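PDB 4I62: amino acid ABC transporter, periplasmic amino acid-binding protein, putative from Streptococcus pneumoniae, which binds L-arginine and, as the substrate-binding component of an amino acid ABC transporter, probably delivers it to the membrane permease. Local coordinates for residues V118-T123 and M231-K236; Y126-K131 and D225-A230; L132-S137 and V192-F197. All coordinates share one frame; numbering follows the deposited sequence.

Contact 1 (V118-T123 and M231-K236)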
ATOM      1  N   VAL A 118     -18.110  -0.329  -5.294  1.00 19.15           N
ATOM      2  CA  VAL A 118     -17.973  -1.725  -5.687  1.00 20.39           C
ATOM      3  C   VAL A 118     -17.610  -2.592  -4.486  1.00 18.14           C
ATOM      4  O   VAL A 118     -17.966  -3.770  -4.452  1.00 20.00           O
ATOM      5  CB  VAL A 118     -16.879  -1.885  -6.777  1.00 30.01           C
ATOM      6  CG1 VAL A 118     -16.583  -3.349  -7.066  1.00 27.58           C
ATOM      7  CG2 VAL A 118     -17.297  -1.167  -8.054  1.00 33.32           C
ATOM      8  N   PHE A 119     -16.928  -1.997  -3.501  1.00 15.80           N
ATOM      9  CA  PHE A 119     -16.464  -2.700  -2.300  1.00 14.34           C
ATOM     10  C   PHE A 119     -17.046  -2.139  -1.008  1.00 14.48           C
ATOM     11  O   PHE A 119     -17.329  -0.943  -0.910  1.00 18.42           O
ATOM     12  CB  PHE A 119     -14.918  -2.643  -2.209  1.00 13.59           C
ATOM     13  CG  PHE A 119     -14.234  -3.270  -3.396  1.00 13.54           C
ATOM     14  CD1 PHE A 119     -14.127  -4.658  -3.493  1.00 14.67           C
ATOM     15  CD2 PHE A 119     -13.744  -2.497  -4.424  1.00 14.92           C
ATOM     16  CE1 PHE A 119     -13.535  -5.260  -4.619  1.00 14.89           C
ATOM     17  CE2 PHE A 119     -13.158  -3.084  -5.538  1.00 15.16           C
ATOM     18  CZ  PHE A 119     -13.050  -4.467  -5.640  1.00 14.50           C
ATOM     19  N   ASP A 120     -17.213  -3.010  -0.022  1.00 15.17           N
ATOM     20  CA  ASP A 120     -17.337  -2.590   1.371  1.00 15.22           C
ATOM     21  C   ASP A 120     -15.897  -2.283   1.813  1.00 12.50           C
ATOM     22  O   ASP A 120     -14.938  -3.003   1.455  1.00 13.88           O
ATOM     23  CB  ASP A 120     -17.888  -3.725   2.265  1.00 19.87           C
ATOM     24  CG  ASP A 120     -19.410  -3.729   2.413  1.00 22.21           C
ATOM     25  OD1 ASP A 120     -20.118  -3.034   1.637  1.00 22.99           O
ATOM     26  OD2 ASP A 120     -19.884  -4.476   3.324  1.00 24.92           O
ATOM     27  N   PHE A 121     -15.750  -1.243   2.630  1.00 12.04           N
ATOM     28  CA  PHE A 121     -14.487  -0.977   3.276  1.00 10.56           C
ATOM     29  C   PHE A 121     -14.646  -1.014   4.776  1.00  9.81           C
ATOM     30  O   PHE A 121     -15.649  -0.560   5.333  1.00 11.88           O
ATOM     31  CB  PHE A 121     -13.943   0.413   2.907  1.00 11.22           C
ATOM     32  CG  PHE A 121     -13.257   0.477   1.565  1.00 10.51           C
ATOM     33  CD1 PHE A 121     -11.990  -0.032   1.437  1.00 11.25           C
ATOM     34  CD2 PHE A 121     -13.860   1.057   0.467  1.00 12.80           C
ATOM     35  CE1 PHE A 121     -11.308   0.058   0.222  1.00 12.18           C
ATOM     36  CE2 PHE A 121     -13.180   1.132  -0.761  1.00 14.19           C
ATOM     37  CZ  PHE A 121     -11.908   0.632  -0.872  1.00 13.45           C
ATOM     38  N   SER A 122     -13.625  -1.503   5.444  1.00  9.41           N
ATOM     39  CA  SER A 122     -13.523  -1.312   6.878  1.00  9.94           C
ATOM     40  C   SER A 122     -13.431   0.158   7.229  1.00  9.18           C
ATOM     41  O   SER A 122     -13.186   1.033   6.360  1.00  9.77           O
ATOM     42  CB  SER A 122     -12.280  -2.018   7.427  1.00 10.11           C
ATOM     43  OG  SER A 122     -11.087  -1.344   7.068  1.00  9.04           O
ATOM     44  N   THR A 123     -13.588   0.449   8.513  1.00  9.70           N
ATOM     45  CA  THR A 123     -13.177   1.732   9.035  1.00  9.85           C
ATOM     46  C   THR A 123     -11.678   1.940   8.686  1.00  9.66           C
ATOM     47  O   THR A 123     -10.916   0.982   8.560  1.00 10.10           O
ATOM     48  CB  THR A 123     -13.408   1.747  10.538  1.00 10.32           C
ATOM     49  OG1 THR A 123     -13.408   3.089  11.019  1.00 12.06           O
ATOM     50  CG2 THR A 123     -12.360   0.986  11.279  1.00 11.18           C
ATOM     51  N   MET A 231     -13.518  -5.470   1.004  1.00 10.32           N
ATOM     52  CA  MET A 231     -14.226  -6.738   0.959  1.00 12.13           C
ATOM     53  C   MET A 231     -15.417  -6.598   0.005  1.00 11.50           C
ATOM     54  O   MET A 231     -15.728  -5.502  -0.462  1.00 12.93           O
ATOM     55  CB  MET A 231     -14.660  -7.165   2.364  1.00 13.40           C
ATOM     56  CG  MET A 231     -15.682  -6.270   2.977  1.00 14.11           C
ATOM     57  SD  MET A 231     -15.720  -6.381   4.786  1.00 16.08           S
ATOM     58  CE  MET A 231     -14.345  -5.300   5.205  1.00 18.43           C
ATOM     59  N   LYS A 232     -16.041  -7.721  -0.314  1.00 12.45           N
ATOM     60  CA  LYS A 232     -17.192  -7.673  -1.198  1.00 14.45           C
ATOM     61  C   LYS A 232     -18.320  -6.864  -0.586  1.00 14.47           C
ATOM     62  O   LYS A 232     -18.502  -6.818   0.641  1.00 14.32           O
ATOM     63  CB  LYS A 232     -17.660  -9.067  -1.594  1.00 19.26           C
ATOM     64  CG  LYS A 232     -16.948  -9.604  -2.835  1.00 24.88           C
ATOM     65  CD  LYS A 232     -17.394 -11.028  -3.150  1.00 30.46           C
ATOM     66  CE  LYS A 232     -18.870 -11.073  -3.509  1.00 37.38           C
ATOM     67  NZ  LYS A 232     -19.151 -10.254  -4.734  1.00 39.52           N
ATOM     68  N   LYS A 233     -19.095  -6.240  -1.469  1.00 18.31           N
ATOM     69  CA  LYS A 233     -20.210  -5.403  -1.074  0.52 22.04           C
ATOM     70  C   LYS A 233     -21.162  -6.221  -0.229  1.00 22.28           C
ATOM     71  O   LYS A 233     -21.331  -7.420  -0.458  1.00 20.71           O
ATOM     72  CB  LYS A 233     -20.947  -4.895  -2.319  0.52 25.35           C
ATOM     73  CG  LYS A 233     -21.785  -3.648  -2.091  0.52 26.92           C
ATOM     74  CD  LYS A 233     -20.876  -2.494  -1.746  0.52 25.46           C
ATOM     75  CE  LYS A 233     -21.597  -1.163  -1.760  0.52 25.71           C
ATOM     76  NZ  LYS A 233     -20.636  -0.067  -1.435  0.52 22.96           N
ATOM     77  N   ASP A 234     -21.790  -5.582   0.747  1.00 21.95           N
ATOM     78  CA  ASP A 234     -22.767  -6.252   1.602  1.00 22.40           C
ATOM     79  C   ASP A 234     -22.214  -7.464   2.378  1.00 21.33           C
ATOM     80  O   ASP A 234     -22.785  -8.550   2.347  1.00 23.35           O
ATOM     81  CB  ASP A 234     -24.003  -6.661   0.791  1.00 28.98           C
ATOM     82  CG  ASP A 234     -24.566  -5.513  -0.035  1.00 39.45           C
ATOM     83  OD1 ASP A 234     -24.332  -4.340   0.335  1.00 42.28           O
ATOM     84  OD2 ASP A 234     -25.247  -5.781  -1.052  1.00 45.30           O
ATOM     85  N   SER A 235     -21.101  -7.266   3.067  1.00 15.81           N
ATOM     86  CA  SER A 235     -20.520  -8.289   3.933  1.00 12.69           C
ATOM     87  C   SER A 235     -20.526  -7.749   5.350  1.00 11.60           C
ATOM     88  O   SER A 235     -19.472  -7.570   5.960  1.00 12.53           O
ATOM     89  CB  SER A 235     -19.097  -8.581   3.483  1.00 14.61           C
ATOM     90  OG  SER A 235     -19.054  -8.954   2.126  1.00 16.66           O
ATOM     91  N   LYS A 236     -21.716  -7.490   5.882  1.00 12.34           N
ATOM     92  CA  LYS A 236     -21.813  -6.750   7.129  1.00 12.17           C
ATOM     93  C   LYS A 236     -21.114  -7.419   8.290  1.00 11.36           C
ATOM     94  O   LYS A 236     -20.411  -6.752   9.060  1.00 10.79           O
ATOM     95  CB  LYS A 236     -23.273  -6.528   7.491  1.00 14.80           C
ATOM     96  CG  LYS A 236     -23.434  -5.771   8.811  1.00 15.30           C
ATOM     97  CD  LYS A 236     -24.870  -5.517   9.119  1.00 17.56           C
ATOM     98  CE  LYS A 236     -25.041  -4.722  10.406  1.00 18.40           C
ATOM     99  NZ  LYS A 236     -26.478  -4.353  10.660  1.00 23.42           N
TER
HETATM  100  O   HOH W   1     -17.799  -6.340  -4.143  1.00 28.04           O
HETATM  101  O   HOH W   2     -22.783  -2.987   2.146  1.00 47.57           O

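Contact 2 (Y126-K131 and D225-A230)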
ATOM      1  N   TYR A 126      -5.220   3.824   8.613  1.00 10.66           N
ATOM      2  CA  TYR A 126      -4.001   4.618   8.474  1.00 11.00           C
ATOM      3  C   TYR A 126      -4.346   5.785   7.585  1.00 10.88           C
ATOM      4  O   TYR A 126      -5.223   5.664   6.700  1.00 12.05           O
ATOM      5  CB  TYR A 126      -2.896   3.807   7.783  1.00 11.92           C
ATOM      6  CG  TYR A 126      -1.557   4.475   7.794  1.00 12.05           C
ATOM      7  CD1 TYR A 126      -0.772   4.422   8.929  1.00 15.27           C
ATOM      8  CD2 TYR A 126      -1.064   5.158   6.691  1.00 14.67           C
ATOM      9  CE1 TYR A 126       0.465   5.046   8.988  1.00 18.39           C
ATOM     10  CE2 TYR A 126       0.184   5.822   6.752  1.00 17.42           C
ATOM     11  CZ  TYR A 126       0.937   5.737   7.897  1.00 18.22           C
ATOM     12  OH  TYR A 126       2.175   6.355   7.964  1.00 20.33           O
ATOM     13  N   THR A 127      -3.681   6.925   7.783  1.00 12.09           N
ATOM     14  CA  THR A 127      -3.836   8.038   6.856  0.51 13.64           C
ATOM     15  C   THR A 127      -2.491   8.529   6.404  1.00 12.27           C
ATOM     16  O   THR A 127      -1.556   8.699   7.192  1.00 15.02           O
ATOM     17  CB  THR A 127      -4.609   9.184   7.453  0.51 17.27           C
ATOM     18  OG1 THR A 127      -3.932   9.622   8.630  0.51 20.37           O
ATOM     19  CG2 THR A 127      -6.009   8.728   7.769  0.51 14.89           C
ATOM     20  N   ALA A 128      -2.393   8.758   5.105  1.00 13.39           N
ATOM     21  CA  ALA A 128      -1.113   9.048   4.455  1.00 15.44           C
ATOM     22  C   ALA A 128      -1.153  10.317   3.614  1.00 13.83           C
ATOM     23  O   ALA A 128      -2.232  10.726   3.188  1.00 16.65           O
ATOM     24  CB  ALA A 128      -0.695   7.862   3.566  1.00 19.71           C
ATOM     25  N   LYS A 129       0.001  10.976   3.474  1.00 15.79           N
ATOM     26  CA  LYS A 129       0.219  12.023   2.460  1.00 13.87           C
ATOM     27  C   LYS A 129       1.025  11.436   1.300  1.00 10.51           C
ATOM     28  O   LYS A 129       1.840  10.535   1.471  1.00 12.31           O
ATOM     29  CB  LYS A 129       0.972  13.247   3.026  1.00 17.44           C
ATOM     30  CG  LYS A 129       0.212  14.015   4.109  1.00 23.42           C
ATOM     31  CD  LYS A 129       1.016  15.201   4.602  1.00 32.31           C
ATOM     32  CE  LYS A 129       0.215  16.058   5.582  1.00 37.61           C
ATOM     33  NZ  LYS A 129       1.033  17.190   6.107  1.00 41.21           N
ATOM     34  N   ASN A 130       0.828  11.988   0.107  1.00 10.86           N
ATOM     35  CA  ASN A 130       1.628  11.635  -1.055  1.00  9.39           C
ATOM     36  C   ASN A 130       2.900  12.459  -1.155  1.00  8.96           C
ATOM     37  O   ASN A 130       2.890  13.658  -0.880  1.00 10.39           O
ATOM     38  CB  ASN A 130       0.783  11.778  -2.317  1.00 10.60           C
ATOM     39  CG  ASN A 130      -0.259  10.687  -2.381  1.00 12.95           C
ATOM     40  OD1 ASN A 130       0.069   9.549  -2.618  1.00 11.58           O
ATOM     41  ND2 ASN A 130      -1.508  11.016  -2.019  1.00 19.95           N
ATOM     42  N   LYS A 131       3.987  11.813  -1.555  1.00  8.74           N
ATOM     43  CA  LYS A 131       5.297  12.431  -1.708  1.00  8.95           C
ATOM     44  C   LYS A 131       5.924  11.990  -3.018  1.00  7.48           C
ATOM     45  O   LYS A 131       5.383  11.101  -3.701  1.00  8.94           O
ATOM     46  CB  LYS A 131       6.229  12.044  -0.556  1.00 10.83           C
ATOM     47  CG  LYS A 131       5.714  12.379   0.812  1.00 14.24           C
ATOM     48  CD  LYS A 131       5.731  13.854   1.019  1.00 15.63           C
ATOM     49  CE  LYS A 131       5.735  14.164   2.492  1.00 20.36           C
ATOM     50  NZ  LYS A 131       6.172  15.575   2.683  1.00 21.71           N
ATOM     51  N   ASP A 225      -6.536  10.553   2.220  1.00 15.32           N
ATOM     52  CA  ASP A 225      -6.024   9.308   1.703  1.00 11.85           C
ATOM     53  C   ASP A 225      -5.924   8.358   2.892  1.00 11.90           C
ATOM     54  O   ASP A 225      -4.916   8.369   3.620  1.00 14.47           O
ATOM     55  CB  ASP A 225      -4.650   9.539   1.081  1.00 12.56           C
ATOM     56  CG  ASP A 225      -4.067   8.286   0.458  1.00 11.59           C
ATOM     57  OD1 ASP A 225      -4.730   7.214   0.481  1.00 12.00           O
ATOM     58  OD2 ASP A 225      -2.942   8.394  -0.075  1.00 11.99           O
ATOM     59  N   SER A 226      -6.964   7.573   3.093  1.00 11.33           N
ATOM     60  CA  SER A 226      -7.032   6.650   4.219  1.00 10.90           C
ATOM     61  C   SER A 226      -7.028   5.210   3.762  1.00  9.88           C
ATOM     62  O   SER A 226      -7.760   4.835   2.831  1.00 11.42           O
ATOM     63  CB  SER A 226      -8.309   6.903   5.002  1.00 15.54           C
ATOM     64  OG  SER A 226      -8.290   8.220   5.534  1.00 19.86           O
ATOM     65  N   TYR A 227      -6.177   4.384   4.398  1.00  8.86           N
ATOM     66  CA  TYR A 227      -6.138   2.975   4.091  1.00  8.37           C
ATOM     67  C   TYR A 227      -7.252   2.230   4.848  1.00  8.89           C
ATOM     68  O   TYR A 227      -7.561   2.554   5.994  1.00  9.55           O
ATOM     69  CB  TYR A 227      -4.818   2.334   4.520  1.00  9.96           C
ATOM     70  CG  TYR A 227      -3.573   2.749   3.814  1.00  9.41           C
ATOM     71  CD1 TYR A 227      -3.584   3.604   2.725  1.00 10.60           C
ATOM     72  CD2 TYR A 227      -2.350   2.256   4.276  1.00 10.26           C
ATOM     73  CE1 TYR A 227      -2.368   3.963   2.088  1.00  9.80           C
ATOM     74  CE2 TYR A 227      -1.161   2.604   3.668  1.00 10.67           C
ATOM     75  CZ  TYR A 227      -1.176   3.458   2.587  1.00  9.31           C
ATOM     76  OH  TYR A 227       0.044   3.757   1.995  1.00 11.19           O
ATOM     77  N   ALA A 228      -7.813   1.225   4.173  1.00  8.66           N
ATOM     78  CA  ALA A 228      -8.863   0.407   4.749  1.00  9.14           C
ATOM     79  C   ALA A 228      -8.788  -0.991   4.149  1.00  8.78           C
ATOM     80  O   ALA A 228      -8.129  -1.220   3.109  1.00  8.38           O
ATOM     81  CB  ALA A 228     -10.212   1.051   4.510  1.00 10.15           C
ATOM     82  N   VAL A 229      -9.446  -1.940   4.801  1.00  9.18           N
ATOM     83  CA  VAL A 229      -9.567  -3.293   4.284  1.00  9.05           C
ATOM     84  C   VAL A 229     -10.755  -3.357   3.338  1.00  9.22           C
ATOM     85  O   VAL A 229     -11.845  -2.905   3.686  1.00  9.76           O
ATOM     86  CB  VAL A 229      -9.775  -4.260   5.446  1.00  9.54           C
ATOM     87  CG1 VAL A 229     -10.059  -5.681   4.942  1.00 10.12           C
ATOM     88  CG2 VAL A 229      -8.603  -4.196   6.423  1.00  9.84           C
ATOM     89  N   ALA A 230     -10.533  -3.899   2.134  1.00  8.89           N
ATOM     90  CA  ALA A 230     -11.644  -4.018   1.167  1.00  9.25           C
ATOM     91  C   ALA A 230     -12.216  -5.405   1.194  1.00  9.67           C
ATOM     92  O   ALA A 230     -11.496  -6.412   1.359  1.00  9.74           O
ATOM     93  CB  ALA A 230     -11.158  -3.703  -0.251  1.00 10.36           C
TER
HETATM   94  O   HOH W   3      -4.290  12.317   3.526  1.00 31.32           O

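Contact 3 (L132-S137 and V192-F197)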
ATOM      1  N   LEU A 132       7.055  12.623  -3.364  1.00  8.66           N
ATOM      2  CA  LEU A 132       7.903  12.132  -4.460  1.00  8.41           C
ATOM      3  C   LEU A 132       9.183  11.596  -3.905  1.00  8.46           C
ATOM      4  O   LEU A 132       9.828  12.242  -3.052  1.00 10.28           O
ATOM      5  CB  LEU A 132       8.352  13.203  -5.422  1.00 10.99           C
ATOM      6  CG  LEU A 132       7.318  13.961  -6.213  1.00 12.56           C
ATOM      7  CD1 LEU A 132       8.162  14.947  -7.102  1.00 11.92           C
ATOM      8  CD2 LEU A 132       6.457  13.053  -7.077  1.00 14.51           C
ATOM      9  N   ILE A 133       9.594  10.451  -4.428  1.00  8.50           N
ATOM     10  CA  ILE A 133      10.967   9.999  -4.280  1.00  8.37           C
ATOM     11  C   ILE A 133      11.728  10.309  -5.573  1.00  7.81           C
ATOM     12  O   ILE A 133      11.198  10.147  -6.681  1.00  8.41           O
ATOM     13  CB  ILE A 133      11.040   8.495  -3.854  1.00  8.81           C
ATOM     14  CG1 ILE A 133      12.473   8.071  -3.509  1.00 10.37           C
ATOM     15  CG2 ILE A 133      10.406   7.576  -4.864  1.00  9.73           C
ATOM     16  CD1 ILE A 133      12.519   6.692  -2.828  1.00 10.03           C
ATOM     17  N   VAL A 134      12.949  10.835  -5.394  1.00  8.21           N
ATOM     18  CA  VAL A 134      13.783  11.308  -6.484  1.00  8.01           C
ATOM     19  C   VAL A 134      15.234  10.909  -6.209  1.00  7.59           C
ATOM     20  O   VAL A 134      15.587  10.514  -5.100  1.00  8.92           O
ATOM     21  CB  VAL A 134      13.675  12.869  -6.616  1.00  8.33           C
ATOM     22  CG1 VAL A 134      12.259  13.250  -7.016  1.00  9.67           C
ATOM     23  CG2 VAL A 134      14.089  13.589  -5.330  1.00  9.42           C
ATOM     24  N   LYS A 135      16.088  11.036  -7.237  1.00  8.48           N
ATOM     25  CA  LYS A 135      17.527  10.987  -6.942  1.00  8.79           C
ATOM     26  C   LYS A 135      17.860  12.086  -5.941  1.00  8.70           C
ATOM     27  O   LYS A 135      17.285  13.196  -6.010  1.00  9.65           O
ATOM     28  CB  LYS A 135      18.358  11.151  -8.190  1.00 10.11           C
ATOM     29  CG  LYS A 135      18.351   9.975  -9.142  1.00 13.59           C
ATOM     30  CD  LYS A 135      19.541  10.146 -10.096  1.00 18.32           C
ATOM     31  CE  LYS A 135      19.865   8.902 -10.900  1.00 19.28           C
ATOM     32  NZ  LYS A 135      18.815   8.694 -11.902  1.00 18.46           N
ATOM     33  N   LYS A 136      18.817  11.847  -5.053  1.00  9.73           N
ATOM     34  CA  LYS A 136      19.049  12.802  -3.974  1.00 10.12           C
ATOM     35  C   LYS A 136      19.475  14.173  -4.471  1.00  9.95           C
ATOM     36  O   LYS A 136      19.164  15.195  -3.803  1.00 11.78           O
ATOM     37  CB  LYS A 136      20.020  12.261  -2.938  1.00 11.91           C
ATOM     38  CG  LYS A 136      21.394  12.033  -3.425  1.00 15.03           C
ATOM     39  CD  LYS A 136      22.244  11.458  -2.301  1.00 21.21           C
ATOM     40  CE  LYS A 136      23.608  11.011  -2.804  1.00 27.37           C
ATOM     41  NZ  LYS A 136      24.228  10.020  -1.877  1.00 34.45           N
ATOM     42  N   SER A 137      20.182  14.250  -5.598  1.00  9.95           N
ATOM     43  CA  SER A 137      20.553  15.544  -6.158  1.00 12.63           C
ATOM     44  C   SER A 137      19.391  16.365  -6.694  1.00 10.95           C
ATOM     45  O   SER A 137      19.589  17.497  -7.095  1.00 13.58           O
ATOM     46  CB  SER A 137      21.580  15.322  -7.272  1.00 15.28           C
ATOM     47  OG  SER A 137      21.034  14.533  -8.317  1.00 17.87           O
ATOM     48  N   VAL A 192      13.089   7.504 -15.219  1.00 11.33           N
ATOM     49  CA  VAL A 192      12.124   8.494 -14.729  1.00 12.29           C
ATOM     50  C   VAL A 192      12.818   9.501 -13.814  1.00  9.87           C
ATOM     51  O   VAL A 192      13.889   9.196 -13.240  1.00 11.33           O
ATOM     52  CB  VAL A 192      10.909   7.886 -13.992  1.00 11.57           C
ATOM     53  CG1 VAL A 192      10.173   6.917 -14.904  1.00 14.50           C
ATOM     54  CG2 VAL A 192      11.304   7.216 -12.697  1.00 11.07           C
ATOM     55  N   ASP A 193      12.235  10.686 -13.678  1.00  9.86           N
ATOM     56  CA  ASP A 193      12.749  11.733 -12.830  1.00  9.73           C
ATOM     57  C   ASP A 193      12.218  11.676 -11.398  1.00  8.67           C
ATOM     58  O   ASP A 193      12.842  12.200 -10.489  1.00  9.83           O
ATOM     59  CB  ASP A 193      12.356  13.072 -13.453  1.00 10.99           C
ATOM     60  CG  ASP A 193      13.011  13.275 -14.760  1.00 13.93           C
ATOM     61  OD1 ASP A 193      14.275  13.257 -14.759  1.00 17.37           O
ATOM     62  OD2 ASP A 193      12.323  13.438 -15.801  1.00 13.45           O
ATOM     63  N   ALA A 194      11.048  11.060 -11.210  1.00  9.08           N
ATOM     64  CA  ALA A 194      10.393  11.053  -9.896  1.00  8.01           C
ATOM     65  C   ALA A 194       9.383   9.937  -9.887  1.00  8.08           C
ATOM     66  O   ALA A 194       8.838   9.574 -10.949  1.00  8.63           O
ATOM     67  CB  ALA A 194       9.681  12.374  -9.630  1.00  9.20           C
ATOM     68  N   VAL A 195       9.112   9.398  -8.702  1.00  7.90           N
ATOM     69  CA  VAL A 195       8.038   8.429  -8.504  1.00  7.19           C
ATOM     70  C   VAL A 195       7.155   8.920  -7.372  1.00  7.20           C
ATOM     71  O   VAL A 195       7.649   9.393  -6.336  1.00  8.19           O
ATOM     72  CB  VAL A 195       8.603   7.020  -8.178  1.00  8.43           C
ATOM     73  CG1 VAL A 195       7.478   6.032  -7.883  1.00  9.50           C
ATOM     74  CG2 VAL A 195       9.471   6.531  -9.319  1.00  9.51           C
ATOM     75  N   ILE A 196       5.835   8.818  -7.546  1.00  7.23           N
ATOM     76  CA  ILE A 196       4.885   9.208  -6.514  1.00  7.51           C
ATOM     77  C   ILE A 196       4.605   8.039  -5.588  1.00  7.02           C
ATOM     78  O   ILE A 196       4.124   6.983  -6.051  1.00  7.75           O
ATOM     79  CB  ILE A 196       3.542   9.709  -7.112  1.00  8.25           C
ATOM     80  CG1 ILE A 196       3.751  10.735  -8.225  1.00  9.43           C
ATOM     81  CG2 ILE A 196       2.628  10.229  -6.019  1.00  8.21           C
ATOM     82  CD1 ILE A 196       2.468  11.162  -8.903  1.00 12.29           C
ATOM     83  N   PHE A 197       4.857   8.194  -4.288  1.00  7.14           N
ATOM     84  CA  PHE A 197       4.513   7.184  -3.301  1.00  7.52           C
ATOM     85  C   PHE A 197       3.992   7.868  -2.043  1.00  7.55           C
ATOM     86  O   PHE A 197       4.427   8.964  -1.678  1.00  8.64           O
ATOM     87  CB  PHE A 197       5.737   6.353  -2.836  1.00  8.70           C
ATOM     88  CG  PHE A 197       6.229   5.295  -3.783  1.00  8.29           C
ATOM     89  CD1 PHE A 197       5.397   4.394  -4.395  1.00 11.13           C
ATOM     90  CD2 PHE A 197       7.586   5.200  -4.051  1.00 11.30           C
ATOM     91  CE1 PHE A 197       5.910   3.406  -5.281  1.00 11.58           C
ATOM     92  CE2 PHE A 197       8.093   4.208  -4.881  1.00 12.22           C
ATOM     93  CZ  PHE A 197       7.264   3.309  -5.484  1.00 10.75           C
TER
HETATM   94  O   HOH W   4      15.476  12.119  -9.886  1.00 10.20           O
HETATM   95  O   HOH W   5      16.204  10.442 -12.096  1.00 16.50           O

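Contact 1 (V118-T123 and M231-K236)
Asp120 and Met231 form an antiparallel hydrogen-bonded pair, with Met231 N giving its hydrogen to Asp120 O at 2.9 Å and Asp120 N returning the bond to Met231 O at 2.9 Å. The second bond is the more bent of the two, its N-H...O angle being 132°, and beyond this pair regular strand pairing gives way to a turn through Lys233 and Asp234 that stays close to Asp120. At that point the side chain of Asp120 takes over from the backbone. Its carboxylate reaches into the turn and receives backbone N-H groups: Ser235 N binds Asp120 OD2 at 3.1 Å, almost straight at the hydrogen but coming from above the carboxylate plane, while Asp234 N makes a weak bond to Asp120 OD1. A water also donates to Asp120 OD1 and to Asp234 OD1, linking two carboxylates that would otherwise probably repel one another. On the same face as the aspartate, Met231 CG packs against Asp120 CB at 3.4 Å, and a bend at chi3 (81°) brings Met231 CE to 3.9 Å from Ser122 N. Lys233 crosses Asp120 at about a right angle, laying Lys233 CD 3.5 Å from Asp120 OD1. Its ammonium NZ remains 4.3 Å from Asp120 OD1, beyond a salt bridge, and is bonded to Ser116 O, with a weak bond to Phe119 O besides. The Phe119 ring packs on Leu94 and Val97 of helix 90-98, and Met231 O lies in plane at its edge. Ser235 OG also bonds Lys232 O within the turn, and helix 236-251 starts straight after Ser235. An acidic side chain receiving main-chain N-H groups where strand 226-232 gives way to helix 236-251 joins strand, turn and helix in this type II periplasmic-binding-protein fold.

Contact 2 (Y126-K131 and D225-A230)
Tyr126 and Tyr227 lie side by side and point the same way, their rings oblique with planes at 35°. Tyr126 CD2 stands over one face of the Tyr227 ring, toward its rim, while Tyr126 CB rests 3.9 Å from Tyr227 CD2. The backbones beneath them are joined by Tyr227 N to Tyr126 O at 2.8 Å and by Ala128 N to Asp225 O at 3.0 Å, the latter nearly straight. Between these bonds Thr127 and Ser226 form an antiparallel non-hydrogen-bonded pair, their side chains on the face away from the tyrosines. Where the strands separate, a water spans the gap, donating to Ala128 O and accepting from Asp225 N. This short pairing belongs to the crossover between the two lobes of a type II periplasmic-binding-protein fold, beside the cleft that holds the ligand, and Tyr227 itself touches the bound arginine. Asp225 extends its carboxylate with CG anti to the backbone N (chi1 -177°), leaving Asp225 OD2 3.6 Å from Asn130 ND2 and the amide and carboxylate planes 15° apart, though the side chains cross at about a right angle. Further out, Phe52 meets both tyrosine rings edge-to-face, and Glu198 OE1 bonds Tyr227 OH. Ser110 OG holds Asp225 OD1, whereas Gln161 NE2 of helix 160-168 fixes Asn130 OD1.

Contact 3 (L132-S137 and V192-F197)
Ile133 and Val195 face each other as an antiparallel hydrogen-bonded pair, and around them the contact is at its tightest. Ile133 N donates to Val195 O at 2.9 Å, nearly in line with the carbonyl, and Val195 N donates back to Ile133 O at 3.0 Å in the carbonyl plane. Two CA-H...O contacts, from Leu132 CA to Val195 O and from Ala194 CA to Ile133 O, bring further backbone atoms against the same acceptors. Apolar side chains pack on both faces of the pairing. On one, Leu132 divides its methyls: Leu132 CD2 meets Ile196 CG1 at 3.7 Å, while Leu132 CD1 slants across to Ala194 CB at 3.9 Å. Val134 CG1 also meets Ala194 CB, at 3.8 Å. On the face of Ile133 and Val195, Ile133 CG2 occupies the position between backbone N and carbonyl carbon, which sets it against both Val195 CB and Phe197 CD2, each at 3.8 Å. Val195 CG1 in turn lies over a face of the Phe197 ring, near its rim. The character changes beyond Val134, where the strands diverge and water replaces direct bonding. One water accepts from Lys135 N and lies 2.7 Å from Asp193 O; another, near Val192 O, accepts from Lys135 NZ, which also bonds Leu187 O and Lys188 O at the end of helix 180-188. Asp193 OD2 is bonded to Lys152 N. The packed half is enclosed by helices: Ile133 and Phe197 meet helices 180-188 and 199-208, Ile196 touches Gln161 and Ala165 of helix 160-168, and strand 212-214 pairs with the other flank of strand 126-135 through Val134 and Ala213.

All three contacts reach one mixed sheet and are nested along the chain: contact 3 lies within the loop closed by contact 2, and contact 2 within that closed by contact 1. Strand 226-232 serves contacts 1 and 2, whose centres are about 17 Å apart and which meet where Ser122 OG probably bonds Val229 N. Strand 126-135 carries contact 2 on into contact 3, their centres about 20 Å apart, through a probable bond from Lys131 N to Phe197 O. The centres of contacts 1 and 3 are about 34 Å apart, on opposite sides of the chain's centre. Contact 2 therefore sits between them, beside the bound arginine, consistent with a crossover joining the two lobes.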